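PDB 5YLY: nitrate reductase from Ulva prolifera, which probably catalyses the NADH-dependent reduction of nitrate to nitrite, the first step of nitrate assimilation, with its cytochrome b5 reductase domain binding FAD. Local coordinates for residues 28-33 against 139-144; 48-53 against 101-106; 67-72 against 89-94. One frame throughout, in Å; residues are numbered along the deposited sequence. Where two conformers were deposited one is given.

The three contacts illustrate how contacts of very different span tie one antiparallel sheet together. From the N terminus, the chain first passes through 28-33, the turn that precedes strand 34-43 and meets strand 135-142 much later, so contact 1 closes the longest loop. Within it, 48-53 pairs with 101-106 to form contact 2, and inside that loop 67-72 and 89-94 make contact 3, a hairpin. The loops thus nest one within another and none cross. All three reach one six-stranded sheet: contacts 1 and 3 adjoin through neighbouring strands 135-142 and 69-75, whereas contacts 2 and 3 meet at Thr93 and Thr94 and share the FAD.

Contact 1 (28-33 against 139-144)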
# COMPACT_ATOMS: atom_id res chain seq x y z
N LEU A 28 1.85 6.82 -17.39
CA LEU A 28 3.16 6.49 -16.84
C LEU A 28 4.19 6.08 -17.89
O LEU A 28 3.92 5.23 -18.76
CB LEU A 28 3.08 5.45 -15.73
CG LEU A 28 2.30 5.87 -14.48
CD1 LEU A 28 2.13 4.68 -13.60
CD2 LEU A 28 3.00 7.04 -13.74
N ASN A 29 5.36 6.72 -17.80
CA ASN A 29 6.49 6.47 -18.70
C ASN A 29 7.72 6.43 -17.80
O ASN A 29 8.08 7.44 -17.20
CB ASN A 29 6.61 7.57 -19.76
CG ASN A 29 7.74 7.33 -20.73
OD1 ASN A 29 8.67 6.57 -20.45
ND2 ASN A 29 7.70 8.00 -21.86
N PRO A 30 8.34 5.24 -17.63
CA PRO A 30 9.45 5.12 -16.68
C PRO A 30 10.69 5.96 -17.00
O PRO A 30 11.54 6.11 -16.13
CB PRO A 30 9.75 3.61 -16.68
CG PRO A 30 9.29 3.15 -18.04
CD PRO A 30 8.03 3.93 -18.25
N LYS A 31 10.76 6.54 -18.20
CA LYS A 31 11.89 7.35 -18.65
C LYS A 31 11.60 8.83 -18.46
O LYS A 31 12.49 9.65 -18.73
CB LYS A 31 12.15 7.13 -20.15
CG LYS A 31 12.45 5.71 -20.58
CD LYS A 31 12.88 5.77 -22.04
CE LYS A 31 12.74 4.47 -22.77
NZ LYS A 31 12.93 4.66 -24.23
N LYS A 32 10.34 9.19 -18.08
CA LYS A 32 9.95 10.58 -18.02
C LYS A 32 9.27 11.02 -16.74
O LYS A 32 8.56 10.24 -16.09
CB LYS A 32 9.02 10.92 -19.20
CG LYS A 32 9.68 10.88 -20.57
CD LYS A 32 8.78 11.40 -21.66
CE LYS A 32 9.54 11.56 -22.95
NZ LYS A 32 8.74 12.24 -23.99
N GLN A 33 9.47 12.32 -16.41
CA GLN A 33 8.78 12.99 -15.30
C GLN A 33 7.56 13.58 -16.00
O GLN A 33 7.71 14.36 -16.96
CB GLN A 33 9.65 14.12 -14.70
CG GLN A 33 10.90 13.64 -13.96
CD GLN A 33 10.61 12.90 -12.67
OE1 GLN A 33 9.49 12.87 -12.16
NE2 GLN A 33 11.63 12.28 -12.11
N LYS A 139 6.80 9.84 -11.95
CA LYS A 139 7.64 8.89 -12.68
C LYS A 139 7.29 7.46 -12.29
O LYS A 139 7.27 7.11 -11.10
CB LYS A 139 9.15 9.18 -12.48
CG LYS A 139 10.05 8.20 -13.25
CD LYS A 139 11.53 8.60 -13.29
CE LYS A 139 11.82 9.53 -14.44
NZ LYS A 139 13.28 9.70 -14.66
N GLY A 140 7.07 6.63 -13.28
CA GLY A 140 6.74 5.23 -13.02
C GLY A 140 6.44 4.49 -14.29
O GLY A 140 6.47 5.09 -15.35
N PRO A 141 6.08 3.19 -14.21
CA PRO A 141 5.97 2.38 -12.99
C PRO A 141 7.30 1.99 -12.38
O PRO A 141 8.31 1.88 -13.09
CB PRO A 141 5.16 1.14 -13.43
CG PRO A 141 4.94 1.28 -14.93
CD PRO A 141 5.81 2.40 -15.42
N ILE A 142 7.30 1.81 -11.07
CA ILE A 142 8.47 1.41 -10.31
C ILE A 142 8.16 0.09 -9.63
O ILE A 142 7.11 -0.05 -8.99
CB ILE A 142 8.85 2.47 -9.22
CG1 ILE A 142 8.82 3.94 -9.76
CG2 ILE A 142 10.21 2.11 -8.58
CD1 ILE A 142 9.87 4.33 -10.84
N GLY A 143 9.13 -0.82 -9.65
CA GLY A 143 8.94 -2.05 -8.90
C GLY A 143 9.32 -3.28 -9.67
O GLY A 143 9.31 -3.28 -10.89
N HIS A 144 9.63 -4.32 -8.92
CA HIS A 144 10.13 -5.62 -9.40
C HIS A 144 9.05 -6.71 -9.36
O HIS A 144 9.20 -7.75 -10.00
CB HIS A 144 11.32 -6.02 -8.52
CG HIS A 144 10.99 -5.97 -7.05
ND1 HIS A 144 10.56 -7.09 -6.37
CD2 HIS A 144 10.95 -4.90 -6.22
CE1 HIS A 144 10.29 -6.69 -5.14
NE2 HIS A 144 10.51 -5.37 -5.00
O HOH W 1 6.05 8.71 -15.81
O HOH W 2 14.30 7.29 -15.71
O HOH W 3 13.18 12.15 -16.79
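The ammonium nitrogen of Lys139 is tied by two waters to the turn lying over its strand: water 2, 2.8 Å from Lys139 NZ, donates to Pro30 O, and water 3, 3.2 Å from Lys139 NZ, donates to Lys31 O. That turn is a type I beta turn from Asn29 to Lys32, reinforced by an Asx turn in which Asn29 OD1 accepts from Lys31 N. It leads into the first strand of the FAD-binding barrel, and the contact shows how an N-terminal turn can be fastened to a barrel strand without a direct hydrogen bond between the two segments. The Lys139 chain sets out with CG opposite its own nitrogen and then kinks at chi3 (-87°), which carries CE beneath the turn and 3.7 Å from Lys32 O. Gln33 crosses it at about a right angle, its chain folded at chi2 (-68°), with Gln33 NE2 3.6 Å from Lys139 CE. Water 1 takes a bond from Asn29 N and a weak one from Gly140 N. At Gly140 the packing is close: its carbonyl oxygen lies 3.4 Å from Leu28 CB and also faces the nitrogen of Pro30, which has no hydrogen to offer. A CB on Gly140 would stand only 3.6 Å from Leu28 CD2. Leu28 continues inward onto Met70 and Val138, joining the turn to the barrel. The peptide before Pro141 is cis, and beyond it Pro30 crosses Pro141 at a slant, Pro30 CD 3.9 Å from Pro141 CD.

Contact 2 (48-53 against 101-106); sequences VTLFRF and HFDLVV. With FAD (flavin-adenine dinucleotide), chain C.
A buried carboxylate is held across two strands by a side-on, two-nitrogen grip: Arg52 NE donates to Asp103 OD1 at 2.8 Å and Arg52 NH2 to Asp103 OD2 at 3.0 Å. The two side chains run alongside each other in the same direction, yet the guanidinium and carboxylate planes are turned 45° apart, so both oxygens lie close to the guanidinium plane while OD2 is met from above the plane of its own carboxylate. A bend at chi3 (-64°) turns the arginine head back to Asp103, and on the way Arg52 CD passes over one face of the His101 ring, a CH-pi contact 3.9 Å from its centroid. Leu50 CD2 lies over one face of the guanidinium, toward its rim, and Arg52 NH1 has a second salt bridge, to Glu40. Replacing Arg52 by an alanine would remove these bonds and is likely to leave the carboxylate without its charged mate and uncover the face of His101 on which Arg52 CD lies. The backbones form a regular antiparallel pair in the FAD-binding barrel, with six hydrogen bonds from Thr49-Val106 to Phe53-Phe102. On the opposite face from the salt bridge, Phe53 CB sits over the Phe102 ring, 3.8 Å from its centroid, while the two rings are slid so far apart that they barely overlap. Phe53 CE2 touches Leu104 CD1 at 3.8 Å, and Phe51 CE2 presents the ring edge to Val106 CB at 3.9 Å. Because Leu50 and Val105 form a non-hydrogen-bonded pair, the carbonyl of Val105 faces away from strand 48-54 and accepts from FAD N3 at 2.8 Å. Such an acceptor suits a flavin that carries a proton on N3, so this strand probably helps to fix the pyrimidine end of the isoalloxazine.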
# COMPACT_ATOMS: atom_id res chain seq x y z
N VAL A 48 -5.36 12.74 7.28
CA VAL A 48 -5.31 11.91 6.08
C VAL A 48 -6.07 12.66 5.00
O VAL A 48 -7.22 13.06 5.22
CB VAL A 48 -5.85 10.46 6.26
CG1 VAL A 48 -5.70 9.65 4.97
CG2 VAL A 48 -5.15 9.76 7.43
N THR A 49 -5.41 12.89 3.86
CA THR A 49 -6.02 13.59 2.73
C THR A 49 -5.96 12.77 1.48
O THR A 49 -4.94 12.10 1.22
CB THR A 49 -5.35 14.97 2.52
OG1 THR A 49 -5.52 15.76 3.71
CG2 THR A 49 -5.95 15.75 1.31
N LEU A 50 -7.04 12.83 0.67
CA LEU A 50 -7.07 12.19 -0.65
C LEU A 50 -6.77 13.29 -1.67
O LEU A 50 -7.40 14.35 -1.65
CB LEU A 50 -8.43 11.54 -0.96
CG LEU A 50 -8.47 10.81 -2.31
CD1 LEU A 50 -9.24 9.47 -2.25
CD2 LEU A 50 -8.97 11.76 -3.46
N PHE A 51 -5.76 13.05 -2.52
CA PHE A 51 -5.38 13.99 -3.57
C PHE A 51 -5.78 13.35 -4.88
O PHE A 51 -5.32 12.25 -5.19
CB PHE A 51 -3.85 14.23 -3.56
CG PHE A 51 -3.38 14.90 -2.29
CD1 PHE A 51 -3.38 16.28 -2.19
CD2 PHE A 51 -3.01 14.14 -1.19
CE1 PHE A 51 -2.96 16.90 -1.00
CE2 PHE A 51 -2.62 14.75 0.01
CZ PHE A 51 -2.60 16.13 0.10
N ARG A 52 -6.62 14.03 -5.66
CA ARG A 52 -7.05 13.48 -6.93
C ARG A 52 -6.33 14.22 -8.02
O ARG A 52 -6.56 15.42 -8.19
CB ARG A 52 -8.59 13.59 -7.09
CG ARG A 52 -9.09 13.00 -8.42
CD ARG A 52 -10.58 12.63 -8.34
NE ARG A 52 -10.79 11.56 -7.35
CZ ARG A 52 -11.72 11.57 -6.40
NH1 ARG A 52 -12.60 12.57 -6.31
NH2 ARG A 52 -11.82 10.55 -5.54
N PHE A 53 -5.43 13.53 -8.74
CA PHE A 53 -4.60 14.14 -9.77
C PHE A 53 -5.09 13.74 -11.13
O PHE A 53 -5.30 12.56 -11.39
CB PHE A 53 -3.11 13.73 -9.62
CG PHE A 53 -2.39 14.45 -8.51
CD1 PHE A 53 -1.89 15.74 -8.70
CD2 PHE A 53 -2.22 13.85 -7.27
CE1 PHE A 53 -1.21 16.40 -7.68
CE2 PHE A 53 -1.52 14.51 -6.25
CZ PHE A 53 -1.01 15.77 -6.47
N HIS A 101 -7.59 9.93 -14.12
CA HIS A 101 -7.07 10.47 -12.87
C HIS A 101 -6.56 9.33 -12.02
O HIS A 101 -6.88 8.17 -12.29
CB HIS A 101 -8.17 11.30 -12.10
CG HIS A 101 -9.27 10.48 -11.48
ND1 HIS A 101 -10.45 10.23 -12.15
CD2 HIS A 101 -9.34 9.90 -10.26
CE1 HIS A 101 -11.19 9.51 -11.32
NE2 HIS A 101 -10.56 9.29 -10.17
N PHE A 102 -5.82 9.66 -10.97
CA PHE A 102 -5.45 8.72 -9.91
C PHE A 102 -5.67 9.41 -8.59
O PHE A 102 -5.57 10.66 -8.49
CB PHE A 102 -4.02 8.16 -10.03
CG PHE A 102 -2.90 9.18 -9.92
CD1 PHE A 102 -2.38 9.52 -8.68
CD2 PHE A 102 -2.38 9.79 -11.05
CE1 PHE A 102 -1.35 10.48 -8.58
CE2 PHE A 102 -1.33 10.72 -10.95
CZ PHE A 102 -0.81 11.05 -9.72
N ASP A 103 -5.91 8.61 -7.56
CA ASP A 103 -6.14 9.12 -6.22
C ASP A 103 -5.01 8.68 -5.34
O ASP A 103 -4.68 7.51 -5.36
CB ASP A 103 -7.42 8.50 -5.64
CG ASP A 103 -8.71 8.97 -6.27
OD1 ASP A 103 -8.65 9.84 -7.17
OD2 ASP A 103 -9.77 8.42 -5.90
N LEU A 104 -4.49 9.58 -4.49
CA LEU A 104 -3.46 9.22 -3.53
C LEU A 104 -4.09 9.42 -2.17
O LEU A 104 -4.66 10.49 -1.93
CB LEU A 104 -2.23 10.15 -3.57
CG LEU A 104 -1.46 10.28 -4.84
CD1 LEU A 104 -0.31 11.26 -4.60
CD2 LEU A 104 -0.94 8.89 -5.33
N VAL A 105 -3.94 8.45 -1.27
CA VAL A 105 -4.39 8.64 0.11
C VAL A 105 -3.10 8.82 0.89
O VAL A 105 -2.23 7.94 0.86
CB VAL A 105 -5.26 7.45 0.58
CG1 VAL A 105 -5.45 7.46 2.10
CG2 VAL A 105 -6.60 7.49 -0.14
N VAL A 106 -2.92 10.00 1.51
CA VAL A 106 -1.66 10.37 2.14
C VAL A 106 -1.84 10.72 3.61
O VAL A 106 -2.65 11.57 3.96
CB VAL A 106 -0.92 11.51 1.34
CG1 VAL A 106 0.42 11.88 1.98
CG2 VAL A 106 -0.73 11.14 -0.15
PA FAD C . 9.82 12.45 5.79
O1A FAD C . 10.29 13.86 5.76
O2A FAD C . 10.47 11.55 4.77
O5B FAD C . 10.01 11.89 7.30
C5B FAD C . 10.54 10.57 7.52
C4B FAD C . 9.69 9.83 8.52
O4B FAD C . 9.58 10.57 9.76
C3B FAD C . 8.24 9.57 8.12
O3B FAD C . 8.13 8.50 7.19
C2B FAD C . 7.59 9.28 9.47
O2B FAD C . 7.70 7.91 9.84
C1B FAD C . 8.40 10.17 10.44
N9A FAD C . 7.69 11.36 10.90
C8A FAD C . 7.94 12.66 10.55
N7A FAD C . 7.13 13.54 11.09
C5A FAD C . 6.26 12.76 11.84
C6A FAD C . 5.13 13.07 12.61
N6A FAD C . 4.54 14.27 12.61
N1A FAD C . 4.51 12.06 13.27
C2A FAD C . 4.98 10.82 13.12
N3A FAD C . 6.01 10.39 12.37
C4A FAD C . 6.61 11.42 11.75
N1 FAD C . 2.59 7.15 2.10
C2 FAD C . 1.28 7.55 2.09
O2 FAD C . 0.88 8.41 2.90
N3 FAD C . 0.39 6.99 1.16
C4 FAD C . 0.71 6.02 0.21
O4 FAD C . -0.11 5.66 -0.61
C4X FAD C . 2.11 5.57 0.26
N5 FAD C . 2.48 4.63 -0.58
C5X FAD C . 3.80 4.18 -0.50
C6 FAD C . 4.21 3.16 -1.37
C7 FAD C . 5.52 2.67 -1.34
C7M FAD C . 5.90 1.54 -2.26
C8 FAD C . 6.45 3.23 -0.42
C8M FAD C . 7.90 2.76 -0.39
C9 FAD C . 6.04 4.23 0.45
C9A FAD C . 4.73 4.72 0.42
N10 FAD C . 4.28 5.78 1.27
C10 FAD C . 2.97 6.21 1.24
C1' FAD C . 5.22 6.53 2.12
C2' FAD C . 5.81 7.75 1.41
O2' FAD C . 6.77 7.35 0.43
C3' FAD C . 6.48 8.74 2.37
O3' FAD C . 7.52 8.08 3.09
C4' FAD C . 5.51 9.44 3.33
O4' FAD C . 4.59 10.22 2.56
C5' FAD C . 6.19 10.32 4.35
O5' FAD C . 7.14 11.17 3.67
P FAD C . 7.45 12.67 4.18
O1P FAD C . 8.32 13.34 3.20
O2P FAD C . 6.17 13.37 4.57
O3P FAD C . 8.25 12.37 5.52

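Contact 3 (67-72 against 89-94); sequences GKHMLI and AYTPTT. With FAD (flavin-adenine dinucleotide), chain C.
The imidazole of His69 meets Ala89 of the neighbouring strand obliquely, His69 CD2 3.6 Å from Ala89 CB, and has the flavin methyl C7M over one face, toward the rim, 3.7 Å from His69 ND1. The Tyr90 ring is as close to the cofactor: FAD O2' stands over one of its faces, FAD N3 lies at its edge in plane, and Tyr90 CD1 approaches FAD C4X to 3.6 Å. Ile72 comes to the same ring at about a right angle, its CD1 meeting Tyr90 CD2 obliquely at 3.6 Å. Residues 88 to 91, Arg-Ala-Tyr-Thr, fit the RxY(T/S) flavin-binding motif of the ferredoxin reductase family, and the contact is a worked case of a beta hairpin presenting that motif to its cofactor. Met70 and Tyr90 are a hydrogen-bonded antiparallel pair, with Tyr90 N 2.9 Å from Met70 O; Leu71 and Ala89 form the next, non-hydrogen-bonded pair. His69 CG takes the crowded position between nitrogen and carbonyl carbon (chi1 64°), which brings the ring against Ala89 CB and sets one face to C7M. Thr91 OG1 touches His69 CB and shares water 4 with Lys68 O, the latter bond being weak. Phe123 and Leu127 of helix 122-129 also pack on Tyr90. This hairpin gives the FAD three hydrogen bonds: FAD O2' donates to Ala89 O at 2.7 Å, Tyr90 OH and FAD O4' are bonded at 2.8 Å, either able to donate, and Thr91 N donates to FAD N5 at 3.3 Å. An N5 that accepts a hydrogen bond fits the oxidised flavin; on reduction N5 gains a hydrogen, and this last bond would probably weaken or rearrange.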
# COMPACT_ATOMS: atom_id res chain seq x y z
N GLY A 67 1.19 -4.35 -8.33
CA GLY A 67 2.44 -4.67 -7.65
C GLY A 67 3.47 -3.55 -7.77
O GLY A 67 4.47 -3.54 -7.03
N LYS A 68 3.21 -2.58 -8.66
CA LYS A 68 4.09 -1.45 -8.90
C LYS A 68 3.54 -0.12 -8.31
O LYS A 68 2.35 -0.00 -7.97
CB LYS A 68 4.42 -1.33 -10.39
CG LYS A 68 5.05 -2.66 -10.87
CD LYS A 68 5.86 -2.53 -12.13
CE LYS A 68 6.43 -3.88 -12.52
NZ LYS A 68 7.26 -3.76 -13.74
N HIS A 69 4.44 0.86 -8.16
CA HIS A 69 4.08 2.18 -7.59
C HIS A 69 4.69 3.30 -8.46
O HIS A 69 5.25 3.03 -9.52
CB HIS A 69 4.60 2.25 -6.12
CG HIS A 69 6.10 2.19 -5.98
ND1 HIS A 69 6.76 0.99 -5.78
CD2 HIS A 69 7.01 3.20 -5.94
CE1 HIS A 69 8.05 1.29 -5.66
NE2 HIS A 69 8.24 2.61 -5.74
N MET A 70 4.59 4.55 -7.99
CA MET A 70 5.10 5.71 -8.72
C MET A 70 5.94 6.59 -7.82
O MET A 70 5.78 6.54 -6.60
CB MET A 70 3.93 6.56 -9.27
CG MET A 70 3.01 7.08 -8.18
SD MET A 70 1.47 7.95 -8.66
CE MET A 70 1.04 7.10 -10.11
N LEU A 71 6.79 7.42 -8.41
CA LEU A 71 7.56 8.38 -7.63
C LEU A 71 6.93 9.72 -7.93
O LEU A 71 6.69 10.08 -9.09
CB LEU A 71 9.05 8.37 -8.04
CG LEU A 71 9.74 7.03 -7.87
CD1 LEU A 71 11.19 7.12 -8.38
CD2 LEU A 71 9.71 6.58 -6.42
N ILE A 72 6.60 10.45 -6.89
CA ILE A 72 5.97 11.75 -7.07
C ILE A 72 6.92 12.80 -6.54
O ILE A 72 7.49 12.61 -5.47
CB ILE A 72 4.61 11.81 -6.35
CG1 ILE A 72 3.65 10.73 -6.96
CG2 ILE A 72 4.01 13.22 -6.41
CD1 ILE A 72 2.47 10.46 -6.24
N ALA A 89 7.82 7.85 -2.85
CA ALA A 89 7.06 6.78 -3.48
C ALA A 89 5.61 6.78 -2.99
O ALA A 89 5.38 7.00 -1.81
CB ALA A 89 7.69 5.43 -3.16
N TYR A 90 4.64 6.51 -3.88
CA TYR A 90 3.21 6.38 -3.52
C TYR A 90 2.58 5.31 -4.36
O TYR A 90 2.88 5.18 -5.56
CB TYR A 90 2.41 7.70 -3.67
CG TYR A 90 2.88 8.74 -2.70
CD1 TYR A 90 2.44 8.74 -1.37
CD2 TYR A 90 3.87 9.66 -3.07
CE1 TYR A 90 2.97 9.63 -0.44
CE2 TYR A 90 4.35 10.60 -2.15
CZ TYR A 90 3.95 10.54 -0.83
OH TYR A 90 4.53 11.40 0.07
N THR A 91 1.69 4.55 -3.74
CA THR A 91 0.85 3.61 -4.46
C THR A 91 -0.53 4.23 -4.41
O THR A 91 -1.16 4.30 -3.34
CB THR A 91 0.85 2.20 -3.90
OG1 THR A 91 2.17 1.68 -3.92
CG2 THR A 91 -0.07 1.25 -4.72
N PRO A 92 -1.06 4.67 -5.56
CA PRO A 92 -2.41 5.28 -5.54
C PRO A 92 -3.47 4.27 -5.11
O PRO A 92 -3.25 3.05 -5.20
CB PRO A 92 -2.68 5.61 -7.02
CG PRO A 92 -1.35 5.65 -7.65
CD PRO A 92 -0.47 4.68 -6.92
N THR A 93 -4.61 4.78 -4.62
CA THR A 93 -5.71 3.89 -4.24
C THR A 93 -6.61 3.58 -5.44
O THR A 93 -7.67 2.95 -5.29
CB THR A 93 -6.48 4.48 -3.07
OG1 THR A 93 -6.94 5.79 -3.43
CG2 THR A 93 -5.64 4.53 -1.80
N THR A 94 -6.23 4.08 -6.62
CA THR A 94 -6.88 3.76 -7.89
C THR A 94 -5.76 3.14 -8.74
O THR A 94 -4.57 3.33 -8.44
CB THR A 94 -7.49 4.98 -8.61
OG1 THR A 94 -6.48 5.98 -8.80
CG2 THR A 94 -8.65 5.60 -7.84
PA FAD C . 9.82 12.45 5.79
O1A FAD C . 10.29 13.86 5.76
O2A FAD C . 10.47 11.55 4.77
O5B FAD C . 10.01 11.89 7.30
C5B FAD C . 10.54 10.57 7.52
C4B FAD C . 9.69 9.83 8.52
O4B FAD C . 9.58 10.57 9.76
C3B FAD C . 8.24 9.57 8.12
O3B FAD C . 8.13 8.50 7.19
C2B FAD C . 7.59 9.28 9.47
O2B FAD C . 7.70 7.91 9.84
C1B FAD C . 8.40 10.17 10.44
N9A FAD C . 7.69 11.36 10.90
C8A FAD C . 7.94 12.66 10.55
N7A FAD C . 7.13 13.54 11.09
C5A FAD C . 6.26 12.76 11.84
C6A FAD C . 5.13 13.07 12.61
N6A FAD C . 4.54 14.27 12.61
N1A FAD C . 4.51 12.06 13.27
C2A FAD C . 4.98 10.82 13.12
N3A FAD C . 6.01 10.39 12.37
C4A FAD C . 6.61 11.42 11.75
N1 FAD C . 2.59 7.15 2.10
C2 FAD C . 1.28 7.55 2.09
O2 FAD C . 0.88 8.41 2.90
N3 FAD C . 0.39 6.99 1.16
C4 FAD C . 0.71 6.02 0.21
O4 FAD C . -0.11 5.66 -0.61
C4X FAD C . 2.11 5.57 0.26
N5 FAD C . 2.48 4.63 -0.58
C5X FAD C . 3.80 4.18 -0.50
C6 FAD C . 4.21 3.16 -1.37
C7 FAD C . 5.52 2.67 -1.34
C7M FAD C . 5.90 1.54 -2.26
C8 FAD C . 6.45 3.23 -0.42
C8M FAD C . 7.90 2.76 -0.39
C9 FAD C . 6.04 4.23 0.45
C9A FAD C . 4.73 4.72 0.42
N10 FAD C . 4.28 5.78 1.27
C10 FAD C . 2.97 6.21 1.24
C1' FAD C . 5.22 6.53 2.12
C2' FAD C . 5.81 7.75 1.41
O2' FAD C . 6.77 7.35 0.43
C3' FAD C . 6.48 8.74 2.37
O3' FAD C . 7.52 8.08 3.09
C4' FAD C . 5.51 9.44 3.33
O4' FAD C . 4.59 10.22 2.56
C5' FAD C . 6.19 10.32 4.35
O5' FAD C . 7.14 11.17 3.67
P FAD C . 7.45 12.67 4.18
O1P FAD C . 8.32 13.34 3.20
O2P FAD C . 6.17 13.37 4.57
O3P FAD C . 8.25 12.37 5.52
O HOH W 4 2.64 -0.73 -5.02